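Local coordinates for protein cGAS/DncV-like nucleotidyltransferase in E. coli homolog (Elizabethkingia meningoseptica ATCC 13253 = NBRC 12535, PDB 6E0O) that synthesises cyclic dinucleotide second messengers from nucleoside triphosphates with magnesium, as the signalling enzyme of a CBASS antiphage defence system, at residues 1-13 / 281-292. Numbering follows the deposited sequence.
Sequences MNFSEQQLINWSR and FMQKCWNYLGYQ
The N-terminal tail of the CD-NTase, residues 1-3, closes over the C-terminal end of helix 275-289, where the last carbonyls have no further helical turn to bond them. Asn-2 takes two of these: its backbone N donates to Leu-289 O at 2.9 Å, nearly straight at 165°, and its side-chain ND2 reaches Tyr-288 O at 3.0 Å. The second acceptor lies close to the Asn-2 amide plane, but the donor approaches it from above the carbonyl plane. The other hydrogen of ND2 goes to a water that also donates to Asn-287 O, so three successive carbonyls of the helix end are tied, directly or through water, to one asparagine. Gly-290, with positive phi, turns the chain here, and the Asn-2 amide packs on it, ND2 lying 3.5 Å from Gly-290 CA.

On one flank Met-1 makes a Met-aromatic contact, its SD 4.0 Å from the centroid of the Tyr-291 ring and over one face. A bend at chi3 (-71°) brings CE back to Leu-289 CB, 3.9 Å away. On the other flank the Phe-3 and Tyr-288 rings, their planes 25° apart, are offset so far that they hardly overlap, with CZ of Phe-3 3.6 Å from CE2 of Tyr-288. Leu-289 CD2 touches both Phe-3 CD2 and, at the edge of its ring, Trp-11 CZ3, while Trp-11 CH2 sits over the centre of the Phe-3 ring.

Both chain ends rest on neighbouring helices: Tyr-288 OH bonds Arg-202 and Trp-11 packs on Val-198 of helix 188-205, while Tyr-291 OH bonds Thr-237 O and Leu-289 touches Ile-244 of helix 236-252.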
loop_
_atom_site.group_PDB
_atom_site.type_symbol
_atom_site.label_atom_id
_atom_site.label_comp_id
_atom_site.label_asym_id
_atom_site.label_seq_id
_atom_site.Cartn_x
_atom_site.Cartn_y
_atom_site.Cartn_z
ATOM N N MET A 1 -13.113 4.038 26.942
ATOM C CA MET A 1 -11.904 3.476 26.275
ATOM C C MET A 1 -10.714 4.425 26.425
ATOM O O MET A 1 -10.847 5.509 26.983
ATOM C CB MET A 1 -12.187 3.209 24.803
ATOM C CG MET A 1 -12.464 4.448 23.992
ATOM S SD MET A 1 -12.113 4.153 22.254
ATOM C CE MET A 1 -10.321 4.068 22.313
ATOM N N ASN A 2 -9.554 4.025 25.899
ATOM C CA ASN A 2 -8.304 4.656 26.307
ATOM C C ASN A 2 -7.986 5.942 25.559
ATOM O O ASN A 2 -7.157 6.726 26.039
ATOM C CB ASN A 2 -7.140 3.677 26.124
ATOM C CG ASN A 2 -7.261 2.465 27.009
ATOM O OD1 ASN A 2 -7.893 2.510 28.071
ATOM N ND2 ASN A 2 -6.638 1.377 26.592
ATOM N N PHE A 3 -8.599 6.171 24.407
ATOM C CA PHE A 3 -8.311 7.335 23.586
ATOM C C PHE A 3 -9.617 8.029 23.260
ATOM O O PHE A 3 -10.632 7.378 23.000
ATOM C CB PHE A 3 -7.583 6.930 22.307
ATOM C CG PHE A 3 -6.294 6.205 22.564
ATOM C CD1 PHE A 3 -5.126 6.903 22.828
ATOM C CD2 PHE A 3 -6.259 4.828 22.579
ATOM C CE1 PHE A 3 -3.949 6.234 23.083
ATOM C CE2 PHE A 3 -5.083 4.151 22.830
ATOM C CZ PHE A 3 -3.926 4.856 23.088
ATOM N N SER A 4 -9.585 9.350 23.295
ATOM C CA SER A 4 -10.791 10.123 23.100
ATOM C C SER A 4 -11.178 10.153 21.624
ATOM O O SER A 4 -10.395 9.813 20.731
ATOM C CB SER A 4 -10.555 11.554 23.563
ATOM O OG SER A 4 -9.628 12.171 22.683
ATOM N N GLU A 5 -12.418 10.576 21.374
ATOM C CA GLU A 5 -12.872 10.823 20.013
ATOM C C GLU A 5 -11.891 11.724 19.274
ATOM O O GLU A 5 -11.518 11.448 18.127
ATOM C CB GLU A 5 -14.272 11.435 20.067
ATOM C CG GLU A 5 -14.880 11.797 18.728
ATOM C CD GLU A 5 -15.464 10.618 17.961
ATOM O OE1 GLU A 5 -15.464 9.476 18.474
ATOM O OE2 GLU A 5 -15.948 10.849 16.837
ATOM N N GLN A 6 -11.452 12.807 19.921
ATOM C CA GLN A 6 -10.540 13.734 19.262
ATOM C C GLN A 6 -9.197 13.078 18.949
ATOM O O GLN A 6 -8.595 13.361 17.911
ATOM C CB GLN A 6 -10.335 14.985 20.111
ATOM C CG GLN A 6 -9.496 16.025 19.400
ATOM C CD GLN A 6 -10.160 16.522 18.137
ATOM O OE1 GLN A 6 -11.306 16.969 18.164
ATOM N NE2 GLN A 6 -9.453 16.427 17.015
ATOM N N GLN A 7 -8.690 12.230 19.845
ATOM C CA GLN A 7 -7.432 11.546 19.558
ATOM C C GLN A 7 -7.572 10.644 18.338
ATOM O O GLN A 7 -6.661 10.574 17.503
ATOM C CB GLN A 7 -6.964 10.767 20.786
ATOM C CG GLN A 7 -6.444 11.665 21.910
ATOM C CD GLN A 7 -6.080 10.893 23.168
ATOM O OE1 GLN A 7 -6.946 10.329 23.836
ATOM N NE2 GLN A 7 -4.794 10.874 23.502
ATOM N N LEU A 8 -8.711 9.956 18.208
ATOM C CA LEU A 8 -8.929 9.125 17.026
ATOM C C LEU A 8 -8.982 9.981 15.772
ATOM O O LEU A 8 -8.432 9.604 14.730
ATOM C CB LEU A 8 -10.219 8.317 17.162
ATOM C CG LEU A 8 -10.268 7.279 18.281
ATOM C CD1 LEU A 8 -11.594 6.525 18.212
ATOM C CD2 LEU A 8 -9.095 6.325 18.198
ATOM N N ILE A 9 -9.657 11.132 15.841
ATOM C CA ILE A 9 -9.684 12.038 14.697
ATOM C C ILE A 9 -8.265 12.441 14.313
ATOM O O ILE A 9 -7.899 12.445 13.132
ATOM C CB ILE A 9 -10.573 13.260 14.992
ATOM C CG1 ILE A 9 -12.034 12.813 15.131
ATOM C CG2 ILE A 9 -10.414 14.304 13.895
ATOM C CD1 ILE A 9 -12.960 13.888 15.666
ATOM N N ASN A 10 -7.441 12.789 15.303
ATOM C CA ASN A 10 -6.073 13.194 14.996
ATOM C C ASN A 10 -5.309 12.073 14.306
ATOM O O ASN A 10 -4.600 12.307 13.320
ATOM C CB ASN A 10 -5.347 13.622 16.271
ATOM C CG ASN A 10 -5.935 14.876 16.887
ATOM O OD1 ASN A 10 -6.701 15.593 16.248
ATOM N ND2 ASN A 10 -5.566 15.151 18.133
ATOM N N TRP A 11 -5.454 10.845 14.801
ATOM C CA TRP A 11 -4.761 9.717 14.198
ATOM C C TRP A 11 -5.284 9.379 12.812
ATOM O O TRP A 11 -4.608 8.665 12.062
ATOM C CB TRP A 11 -4.962 8.472 15.045
ATOM C CG TRP A 11 -4.121 8.383 16.256
ATOM C CD1 TRP A 11 -3.037 9.148 16.582
ATOM C CD2 TRP A 11 -4.293 7.455 17.317
ATOM N NE1 TRP A 11 -2.518 8.737 17.787
ATOM C CE2 TRP A 11 -3.275 7.696 18.257
ATOM C CE3 TRP A 11 -5.200 6.422 17.555
ATOM C CZ2 TRP A 11 -3.159 6.958 19.428
ATOM C CZ3 TRP A 11 -5.080 5.692 18.710
ATOM C CH2 TRP A 11 -4.066 5.956 19.632
ATOM N N SER A 12 -6.486 9.823 12.477
ATOM C CA SER A 12 -7.085 9.489 11.200
ATOM C C SER A 12 -6.591 10.371 10.067
ATOM O O SER A 12 -6.954 10.118 8.918
ATOM C CB SER A 12 -8.606 9.600 11.294
ATOM O OG SER A 12 -9.000 10.957 11.263
ATOM N N ARG A 13 -5.799 11.399 10.361
ATOM C CA ARG A 13 -5.378 12.342 9.335
ATOM C C ARG A 13 -4.143 11.842 8.589
ATOM O O ARG A 13 -3.263 11.220 9.185
ATOM C CB ARG A 13 -5.063 13.693 9.980
ATOM C CG ARG A 13 -6.263 14.344 10.664
ATOM C CD ARG A 13 -7.259 14.798 9.610
ATOM N NE ARG A 13 -8.461 15.439 10.141
ATOM C CZ ARG A 13 -9.640 14.836 10.279
ATOM N NH1 ARG A 13 -9.793 13.551 9.954
ATOM N NH2 ARG A 13 -10.674 15.524 10.747
ATOM N N PHE A 281 -4.452 -9.628 15.095
ATOM C CA PHE A 281 -4.239 -8.187 15.010
ATOM C C PHE A 281 -5.453 -7.424 15.541
ATOM O O PHE A 281 -5.308 -6.463 16.297
ATOM C CB PHE A 281 -3.898 -7.795 13.569
ATOM C CG PHE A 281 -3.705 -6.317 13.381
ATOM C CD1 PHE A 281 -2.660 -5.656 14.002
ATOM C CD2 PHE A 281 -4.569 -5.589 12.588
ATOM C CE1 PHE A 281 -2.484 -4.296 13.838
ATOM C CE2 PHE A 281 -4.403 -4.231 12.431
ATOM C CZ PHE A 281 -3.358 -3.585 13.050
ATOM N N MET A 282 -6.663 -7.833 15.152
ATOM C CA MET A 282 -7.855 -7.155 15.661
ATOM C C MET A 282 -7.932 -7.235 17.184
ATOM O O MET A 282 -8.298 -6.266 17.853
ATOM C CB MET A 282 -9.115 -7.782 15.053
ATOM C CG MET A 282 -9.389 -7.428 13.610
ATOM S SD MET A 282 -9.582 -5.658 13.334
ATOM C CE MET A 282 -7.994 -5.313 12.637
ATOM N N GLN A 283 -7.621 -8.399 17.751
ATOM C CA GLN A 283 -7.625 -8.536 19.200
ATOM C C GLN A 283 -6.634 -7.573 19.841
ATOM O O GLN A 283 -6.942 -6.927 20.849
ATOM C CB GLN A 283 -7.278 -9.972 19.562
ATOM C CG GLN A 283 -7.075 -10.212 21.020
ATOM C CD GLN A 283 -6.832 -11.673 21.304
ATOM O OE1 GLN A 283 -5.726 -12.179 21.124
ATOM N NE2 GLN A 283 -7.869 -12.363 21.728
ATOM N N LYS A 284 -5.420 -7.490 19.291
ATOM C CA LYS A 284 -4.419 -6.593 19.856
ATOM C C LYS A 284 -4.871 -5.143 19.761
ATOM O O LYS A 284 -4.662 -4.354 20.693
ATOM C CB LYS A 284 -3.078 -6.778 19.148
ATOM C CG LYS A 284 -2.428 -8.127 19.368
ATOM C CD LYS A 284 -1.983 -8.314 20.794
ATOM C CE LYS A 284 -1.062 -9.520 20.905
ATOM N NZ LYS A 284 -0.738 -9.835 22.315
ATOM N N CYS A 285 -5.501 -4.777 18.643
ATOM C CA CYS A 285 -6.024 -3.422 18.504
ATOM C C CYS A 285 -7.109 -3.159 19.536
ATOM O O CYS A 285 -7.121 -2.111 20.190
ATOM C CB CYS A 285 -6.573 -3.206 17.096
ATOM S SG CYS A 285 -5.323 -3.140 15.794
ATOM N N TRP A 286 -8.061 -4.084 19.657
ATOM C CA TRP A 286 -9.140 -3.928 20.627
ATOM C C TRP A 286 -8.596 -3.714 22.031
ATOM O O TRP A 286 -9.032 -2.805 22.748
ATOM C CB TRP A 286 -10.013 -5.175 20.581
ATOM C CG TRP A 286 -11.172 -5.167 21.511
ATOM C CD1 TRP A 286 -11.218 -5.687 22.766
ATOM C CD2 TRP A 286 -12.475 -4.650 21.237
ATOM N NE1 TRP A 286 -12.472 -5.516 23.300
ATOM C CE2 TRP A 286 -13.262 -4.882 22.378
ATOM C CE3 TRP A 286 -13.049 -4.007 20.138
ATOM C CZ2 TRP A 286 -14.592 -4.496 22.453
ATOM C CZ3 TRP A 286 -14.369 -3.621 20.213
ATOM C CH2 TRP A 286 -15.128 -3.869 21.360
ATOM N N ASN A 287 -7.633 -4.542 22.435
ATOM C CA ASN A 287 -7.073 -4.440 23.775
ATOM C C ASN A 287 -6.314 -3.131 23.963
ATOM O O ASN A 287 -6.425 -2.486 25.013
ATOM C CB ASN A 287 -6.143 -5.626 24.036
ATOM C CG ASN A 287 -6.878 -6.946 24.122
ATOM O OD1 ASN A 287 -8.098 -6.984 24.248
ATOM N ND2 ASN A 287 -6.128 -8.043 24.081
ATOM N N TYR A 288 -5.536 -2.727 22.958
ATOM C CA TYR A 288 -4.765 -1.494 23.052
ATOM C C TYR A 288 -5.680 -0.289 23.165
ATOM O O TYR A 288 -5.415 0.635 23.940
ATOM C CB TYR A 288 -3.888 -1.356 21.812
ATOM C CG TYR A 288 -2.970 -0.161 21.854
ATOM C CD1 TYR A 288 -1.772 -0.217 22.539
ATOM C CD2 TYR A 288 -3.294 1.019 21.202
ATOM C CE1 TYR A 288 -0.914 0.859 22.582
ATOM C CE2 TYR A 288 -2.444 2.107 21.236
ATOM C CZ TYR A 288 -1.253 2.019 21.940
ATOM O OH TYR A 288 -0.395 3.090 21.990
ATOM N N LEU A 289 -6.754 -0.271 22.376
ATOM C CA LEU A 289 -7.680 0.850 22.371
ATOM C C LEU A 289 -8.564 0.889 23.608
ATOM O O LEU A 289 -9.037 1.969 23.975
ATOM C CB LEU A 289 -8.523 0.794 21.097
ATOM C CG LEU A 289 -7.706 1.029 19.818
ATOM C CD1 LEU A 289 -8.459 0.560 18.574
ATOM C CD2 LEU A 289 -7.300 2.491 19.691
ATOM N N GLY A 290 -8.772 -0.241 24.269
ATOM C CA GLY A 290 -9.514 -0.222 25.509
ATOM C C GLY A 290 -11.003 -0.220 25.337
ATOM O O GLY A 290 -11.716 0.254 26.227
ATOM N N TYR A 291 -11.493 -0.721 24.206
ATOM C CA TYR A 291 -12.920 -0.915 24.025
ATOM C C TYR A 291 -13.458 -1.920 25.034
ATOM O O TYR A 291 -12.775 -2.863 25.438
ATOM C CB TYR A 291 -13.206 -1.422 22.613
ATOM C CG TYR A 291 -13.230 -0.323 21.589
ATOM C CD1 TYR A 291 -14.294 0.569 21.531
ATOM C CD2 TYR A 291 -12.189 -0.162 20.691
ATOM C CE1 TYR A 291 -14.324 1.582 20.612
ATOM C CE2 TYR A 291 -12.224 0.839 19.751
ATOM C CZ TYR A 291 -13.300 1.699 19.711
ATOM O OH TYR A 291 -13.296 2.724 18.793
ATOM N N GLN A 292 -14.705 -1.709 25.428
ATOM C CA GLN A 292 -15.377 -2.555 26.401
ATOM C C GLN A 292 -16.685 -3.096 25.824
ATOM O O GLN A 292 -17.191 -2.611 24.812
ATOM C CB GLN A 292 -15.639 -1.756 27.684
ATOM C CG GLN A 292 -16.639 -0.601 27.554
ATOM C CD GLN A 292 -16.099 0.625 26.817
ATOM O OE1 GLN A 292 -14.980 0.623 26.302
ATOM N NE2 GLN A 292 -16.914 1.680 26.758
ATOM O OXT GLN A 292 -17.275 -4.037 26.358
HETATM O O HOH W 1 -6.769 -1.288 27.627
HETATM O O HOH W 2 -10.360 0.248 28.864
#